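Local coordinates for tudor and KH domain-containing protein homolog (Bombyx mori, PDB 5VQH), which binds the symmetrically dimethylated arginines of the Piwi proteins Siwi and Ago3 through its Tudor domain and takes part in primary piRNA biogenesis, at residues H72-A80 with Y90-R98. Sequence-based numbering, arbitrary orientation.
Sequences HVSVGQVVA and YRARVHDIR. With 2MR (n3, n4-dimethylarginine), chain C.
The first hairpin of the Tudor domain's antiparallel sheet pairs Val78, Val79 and Ala80 with Arg93, Ala92 and Arg91. Val79 and Ala92 form the hydrogen-bonded pair, Val79 N to Ala92 O 2.9 Å. Beyond it, Val94 N bonds Gln77 O, and a type II turn from Ser74 to Gln77 lays Gly76 N against Val94 O (2.7 Å). The positive phi of Gly76 would push a CB into the carbonyl oxygen of Val75, and glycine has none. Gln77 braces the turn, OE1 accepting Ser74 N at 2.9 Å. Compact, branched Val94 packs against the turn, CB 3.5 Å from Ser74 O, and its CG2 meets Val73 CG2 at 3.8 Å, the side chains crossing at about a right angle. Arg93 extends through its first two torsions, then turns at CD (chi3 -68°), bringing NH1 within 3.0 Å of Gly76 O; the bond is bent (140° at the hydrogen), the oxygen near the guanidinium plane. Val78 CG2 covers one guanidinium face. A leucine in place of Arg93 would probably leave Gly76 O without this donor. At the other end Tyr90, its OH bonded to Asp86, holds dimethylarginine NH1 3.8 Å above the ring centre; with Phe83, Tyr113 and Tyr116 it lines the aromatic cage of methylarginine-reading Tudor domains.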
ATOM      1  N   HIS A  72      25.177  -5.697  -1.675  1.00 46.37           N
ATOM      2  CA  HIS A  72      24.689  -5.542  -0.323  1.00 47.09           C
ATOM      3  C   HIS A  72      23.258  -5.005  -0.302  1.00 43.42           C
ATOM      4  O   HIS A  72      22.895  -4.152  -1.100  1.00 45.08           O
ATOM      5  CB  HIS A  72      25.579  -4.581   0.455  1.00 50.63           C
ATOM      6  CG  HIS A  72      25.202  -4.468   1.899  1.00 60.17           C
ATOM      7  ND1 HIS A  72      24.717  -3.301   2.453  1.00 63.66           N
ATOM      8  CD2 HIS A  72      25.192  -5.390   2.894  1.00 58.61           C
ATOM      9  CE1 HIS A  72      24.447  -3.504   3.730  1.00 63.63           C
ATOM     10  NE2 HIS A  72      24.724  -4.764   4.021  1.00 61.99           N
ATOM     11  N   VAL A  73      22.466  -5.482   0.648  1.00 35.88           N
ATOM     12  CA  VAL A  73      21.123  -5.009   0.837  1.00 31.97           C
ATOM     13  C   VAL A  73      20.856  -4.695   2.303  1.00 33.49           C
ATOM     14  O   VAL A  73      21.268  -5.431   3.184  1.00 32.87           O
ATOM     15  CB  VAL A  73      20.098  -6.003   0.298  1.00 34.41           C
ATOM     16  CG1 VAL A  73      20.165  -7.344   0.985  1.00 36.38           C
ATOM     17  CG2 VAL A  73      18.697  -5.439   0.410  1.00 35.65           C
ATOM     18  N   SER A  74      20.174  -3.574   2.538  1.00 33.89           N
ATOM     19  CA  SER A  74      19.932  -3.037   3.872  1.00 37.75           C
ATOM     20  C   SER A  74      18.438  -2.839   4.125  1.00 34.67           C
ATOM     21  O   SER A  74      17.670  -2.612   3.222  1.00 34.90           O
ATOM     22  CB  SER A  74      20.649  -1.697   4.054  1.00 40.58           C
ATOM     23  OG  SER A  74      21.759  -1.619   3.183  1.00 46.72           O
ATOM     24  N   VAL A  75      18.038  -2.947   5.374  1.00 32.97           N
ATOM     25  CA  VAL A  75      16.683  -2.690   5.722  1.00 32.97           C
ATOM     26  C   VAL A  75      16.471  -1.220   5.458  1.00 31.31           C
ATOM     27  O   VAL A  75      17.346  -0.403   5.713  1.00 30.19           O
ATOM     28  CB  VAL A  75      16.420  -3.087   7.182  1.00 36.31           C
ATOM     29  CG1 VAL A  75      15.329  -2.267   7.823  1.00 36.39           C
ATOM     30  CG2 VAL A  75      16.040  -4.546   7.230  1.00 39.10           C
ATOM     31  N   GLY A  76      15.307  -0.898   4.908  1.00 29.97           N
ATOM     32  CA  GLY A  76      14.956   0.472   4.608  1.00 28.86           C
ATOM     33  C   GLY A  76      15.405   0.875   3.234  1.00 28.16           C
ATOM     34  O   GLY A  76      15.119   1.973   2.809  1.00 28.91           O
ATOM     35  N   GLN A  77      16.104  -0.013   2.529  1.00 30.17           N
ATOM     36  CA  GLN A  77      16.620   0.295   1.194  1.00 29.38           C
ATOM     37  C   GLN A  77      15.529   0.173   0.159  1.00 29.66           C
ATOM     38  O   GLN A  77      14.773  -0.778   0.175  1.00 25.72           O
ATOM     39  CB  GLN A  77      17.713  -0.670   0.827  1.00 30.36           C
ATOM     40  CG  GLN A  77      18.446  -0.361  -0.474  1.00 34.79           C
ATOM     41  CD  GLN A  77      19.655  -1.281  -0.705  1.00 37.45           C
ATOM     42  OE1 GLN A  77      20.145  -1.904   0.213  1.00 41.19           O
ATOM     43  NE2 GLN A  77      20.134  -1.361  -1.943  1.00 42.11           N
ATOM     44  N   VAL A  78      15.490   1.120  -0.776  1.00 30.98           N
ATOM     45  CA  VAL A  78      14.580   1.043  -1.928  1.00 29.77           C
ATOM     46  C   VAL A  78      15.239   0.330  -3.115  1.00 30.45           C
ATOM     47  O   VAL A  78      16.329   0.714  -3.546  1.00 32.25           O
ATOM     48  CB  VAL A  78      14.109   2.435  -2.358  1.00 28.13           C
ATOM     49  CG1 VAL A  78      13.175   2.348  -3.542  1.00 26.70           C
ATOM     50  CG2 VAL A  78      13.476   3.176  -1.184  1.00 28.92           C
ATOM     51  N   VAL A  79      14.538  -0.673  -3.649  1.00 28.80           N
ATOM     52  CA  VAL A  79      15.065  -1.597  -4.647  1.00 30.70           C
ATOM     53  C   VAL A  79      14.058  -1.929  -5.779  1.00 30.83           C
ATOM     54  O   VAL A  79      12.891  -1.504  -5.760  1.00 35.07           O
ATOM     55  CB  VAL A  79      15.437  -2.920  -3.957  1.00 33.29           C
ATOM     56  CG1 VAL A  79      16.606  -2.718  -2.983  1.00 33.30           C
ATOM     57  CG2 VAL A  79      14.213  -3.504  -3.226  1.00 34.74           C
ATOM     58  N   ALA A  80      14.502  -2.686  -6.762  1.00 27.65           N
ATOM     59  CA  ALA A  80      13.610  -3.191  -7.772  1.00 28.67           C
ATOM     60  C   ALA A  80      13.250  -4.599  -7.358  1.00 32.69           C
ATOM     61  O   ALA A  80      14.149  -5.341  -6.961  1.00 36.94           O
ATOM     62  CB  ALA A  80      14.295  -3.185  -9.120  1.00 26.67           C
ATOM     63  N   TYR A  90       8.696  -3.803  -9.635  1.00 33.67           N
ATOM     64  CA  TYR A  90       8.107  -2.749  -8.816  1.00 29.64           C
ATOM     65  C   TYR A  90       9.163  -2.139  -7.881  1.00 29.05           C
ATOM     66  O   TYR A  90      10.239  -2.700  -7.628  1.00 30.06           O
ATOM     67  CB  TYR A  90       6.914  -3.314  -8.033  1.00 28.48           C
ATOM     68  CG  TYR A  90       5.805  -3.806  -8.928  1.00 29.83           C
ATOM     69  CD1 TYR A  90       4.888  -2.924  -9.449  1.00 32.01           C
ATOM     70  CD2 TYR A  90       5.683  -5.149  -9.282  1.00 30.09           C
ATOM     71  CE1 TYR A  90       3.873  -3.348 -10.290  1.00 31.27           C
ATOM     72  CE2 TYR A  90       4.672  -5.586 -10.134  1.00 29.02           C
ATOM     73  CZ  TYR A  90       3.757  -4.668 -10.630  1.00 30.19           C
ATOM     74  OH  TYR A  90       2.712  -5.008 -11.483  1.00 28.60           O
ATOM     75  N   ARG A  91       8.854  -0.959  -7.396  1.00 27.29           N
ATOM     76  CA  ARG A  91       9.676  -0.301  -6.444  1.00 27.05           C
ATOM     77  C   ARG A  91       9.179  -0.771  -5.104  1.00 28.63           C
ATOM     78  O   ARG A  91       7.968  -0.676  -4.817  1.00 31.34           O
ATOM     79  CB  ARG A  91       9.529   1.212  -6.549  1.00 26.54           C
ATOM     80  CG  ARG A  91       9.831   1.756  -7.921  1.00 27.64           C
ATOM     81  CD  ARG A  91       9.800   3.289  -8.015  1.00 28.59           C
ATOM     82  NE  ARG A  91       8.532   3.949  -7.698  1.00 27.14           N
ATOM     83  CZ  ARG A  91       8.364   5.276  -7.678  1.00 26.41           C
ATOM     84  NH1 ARG A  91       9.381   6.104  -7.952  1.00 26.90           N
ATOM     85  NH2 ARG A  91       7.191   5.795  -7.360  1.00 24.06           N
ATOM     86  N   ALA A  92      10.105  -1.263  -4.281  1.00 27.50           N
ATOM     87  CA  ALA A  92       9.768  -1.747  -2.958  1.00 26.93           C
ATOM     88  C   ALA A  92      10.827  -1.311  -1.957  1.00 29.83           C
ATOM     89  O   ALA A  92      11.963  -1.027  -2.328  1.00 28.79           O
ATOM     90  CB  ALA A  92       9.692  -3.239  -2.995  1.00 25.96           C
ATOM     91  N   ARG A  93      10.452  -1.277  -0.684  1.00 29.88           N
ATOM     92  CA  ARG A  93      11.373  -0.959   0.400  1.00 28.09           C
ATOM     93  C   ARG A  93      11.574  -2.237   1.226  1.00 28.16           C
ATOM     94  O   ARG A  93      10.615  -2.876   1.603  1.00 27.21           O
ATOM     95  CB  ARG A  93      10.792   0.159   1.265  1.00 28.05           C
ATOM     96  CG  ARG A  93      11.725   0.690   2.335  1.00 29.63           C
ATOM     97  CD  ARG A  93      11.035   1.669   3.283  1.00 31.07           C
ATOM     98  NE  ARG A  93      10.655   2.948   2.640  1.00 35.56           N
ATOM     99  CZ  ARG A  93      11.502   3.895   2.195  1.00 34.56           C
ATOM    100  NH1 ARG A  93      12.831   3.773   2.267  1.00 32.04           N
ATOM    101  NH2 ARG A  93      11.005   4.983   1.644  1.00 36.85           N
ATOM    102  N   VAL A  94      12.819  -2.598   1.505  1.00 26.72           N
ATOM    103  CA  VAL A  94      13.113  -3.760   2.297  1.00 26.89           C
ATOM    104  C   VAL A  94      12.682  -3.461   3.717  1.00 28.30           C
ATOM    105  O   VAL A  94      13.214  -2.531   4.334  1.00 30.51           O
ATOM    106  CB  VAL A  94      14.623  -4.081   2.226  1.00 29.26           C
ATOM    107  CG1 VAL A  94      14.961  -5.243   3.136  1.00 29.25           C
ATOM    108  CG2 VAL A  94      15.021  -4.441   0.777  1.00 27.56           C
ATOM    109  N   HIS A  95      11.706  -4.200   4.241  1.00 27.16           N
ATOM    110  CA  HIS A  95      11.231  -3.943   5.592  1.00 30.38           C
ATOM    111  C   HIS A  95      11.956  -4.795   6.616  1.00 31.93           C
ATOM    112  O   HIS A  95      12.220  -4.351   7.731  1.00 31.54           O
ATOM    113  CB  HIS A  95       9.730  -4.168   5.703  1.00 36.79           C
ATOM    114  CG  HIS A  95       9.222  -4.168   7.116  1.00 43.44           C
ATOM    115  ND1 HIS A  95       8.986  -5.333   7.831  1.00 50.06           N
ATOM    116  CD2 HIS A  95       8.933  -3.146   7.960  1.00 46.73           C
ATOM    117  CE1 HIS A  95       8.566  -5.026   9.047  1.00 50.95           C
ATOM    118  NE2 HIS A  95       8.512  -3.706   9.146  1.00 50.09           N
ATOM    119  N   ASP A  96      12.285  -6.022   6.239  1.00 33.43           N
ATOM    120  CA  ASP A  96      13.060  -6.878   7.104  1.00 37.10           C
ATOM    121  C   ASP A  96      13.755  -7.970   6.295  1.00 34.90           C
ATOM    122  O   ASP A  96      13.410  -8.202   5.149  1.00 35.58           O
ATOM    123  CB  ASP A  96      12.121  -7.500   8.129  1.00 42.81           C
ATOM    124  CG  ASP A  96      12.850  -8.113   9.272  1.00 49.61           C
ATOM    125  OD1 ASP A  96      14.089  -7.870   9.375  1.00 52.24           O
ATOM    126  OD2 ASP A  96      12.183  -8.845  10.044  1.00 55.44           O
ATOM    127  N   ILE A  97      14.743  -8.614   6.893  1.00 32.80           N
ATOM    128  CA  ILE A  97      15.409  -9.750   6.285  1.00 34.02           C
ATOM    129  C   ILE A  97      15.352 -10.923   7.250  1.00 36.37           C
ATOM    130  O   ILE A  97      15.675 -10.774   8.424  1.00 34.22           O
ATOM    131  CB  ILE A  97      16.861  -9.424   5.977  1.00 35.63           C
ATOM    132  CG1 ILE A  97      16.911  -8.317   4.948  1.00 39.37           C
ATOM    133  CG2 ILE A  97      17.597 -10.636   5.402  1.00 37.01           C
ATOM    134  CD1 ILE A  97      18.304  -7.737   4.786  1.00 44.87           C
ATOM    135  N   ARG A  98      14.910 -12.082   6.778  1.00 37.64           N
ATOM    136  CA  ARG A  98      14.877 -13.236   7.650  1.00 44.11           C
ATOM    137  C   ARG A  98      15.629 -14.442   7.026  1.00 46.04           C
ATOM    138  O   ARG A  98      15.699 -14.615   5.799  1.00 43.32           O
ATOM    139  CB  ARG A  98      13.422 -13.554   8.064  1.00 48.67           C
ATOM    140  CG  ARG A  98      12.673 -14.378   7.058  1.00 51.20           C
ATOM    141  CD  ARG A  98      11.455 -15.145   7.586  1.00 61.02           C
ATOM    142  NE  ARG A  98      10.925 -15.932   6.443  1.00 67.83           N
ATOM    143  CZ  ARG A  98       9.640 -16.144   6.115  1.00 64.96           C
ATOM    144  NH1 ARG A  98       8.621 -15.677   6.851  1.00 59.35           N
ATOM    145  NH2 ARG A  98       9.378 -16.848   5.011  1.00 62.18           N
TER
HETATM  146  N   2MR C 501      -2.437  -6.261 -12.060  1.00 78.06           N
HETATM  147  CA  2MR C 501      -1.389  -7.121 -11.482  1.00 77.09           C
HETATM  148  CB  2MR C 501      -0.832  -6.456 -10.228  1.00 68.19           C
HETATM  149  CG  2MR C 501      -0.483  -4.983 -10.432  1.00 60.15           C
HETATM  150  CD  2MR C 501       0.552  -4.632  -9.381  1.00 50.43           C
HETATM  151  NE  2MR C 501      -0.043  -4.746  -8.073  1.00 43.78           N
HETATM  152  CZ  2MR C 501       0.703  -4.730  -6.991  1.00 42.11           C
HETATM  153  NH1 2MR C 501       1.945  -4.652  -7.129  1.00 39.95           N
HETATM  154  CQ1 2MR C 501       2.916  -4.611  -6.057  1.00 41.64           C
HETATM  155  NH2 2MR C 501       0.157  -4.808  -5.777  1.00 44.60           N
HETATM  156  CQ2 2MR C 501      -1.274  -4.929  -5.540  1.00 41.09           C
HETATM  157  C   2MR C 501      -1.818  -8.535 -11.113  1.00 79.86           C
HETATM  158  O   2MR C 501      -1.124  -9.270 -10.385  1.00 72.29           O
HETATM  159  OXT 2MR C 501      -2.874  -9.019 -11.532  1.00 89.55           O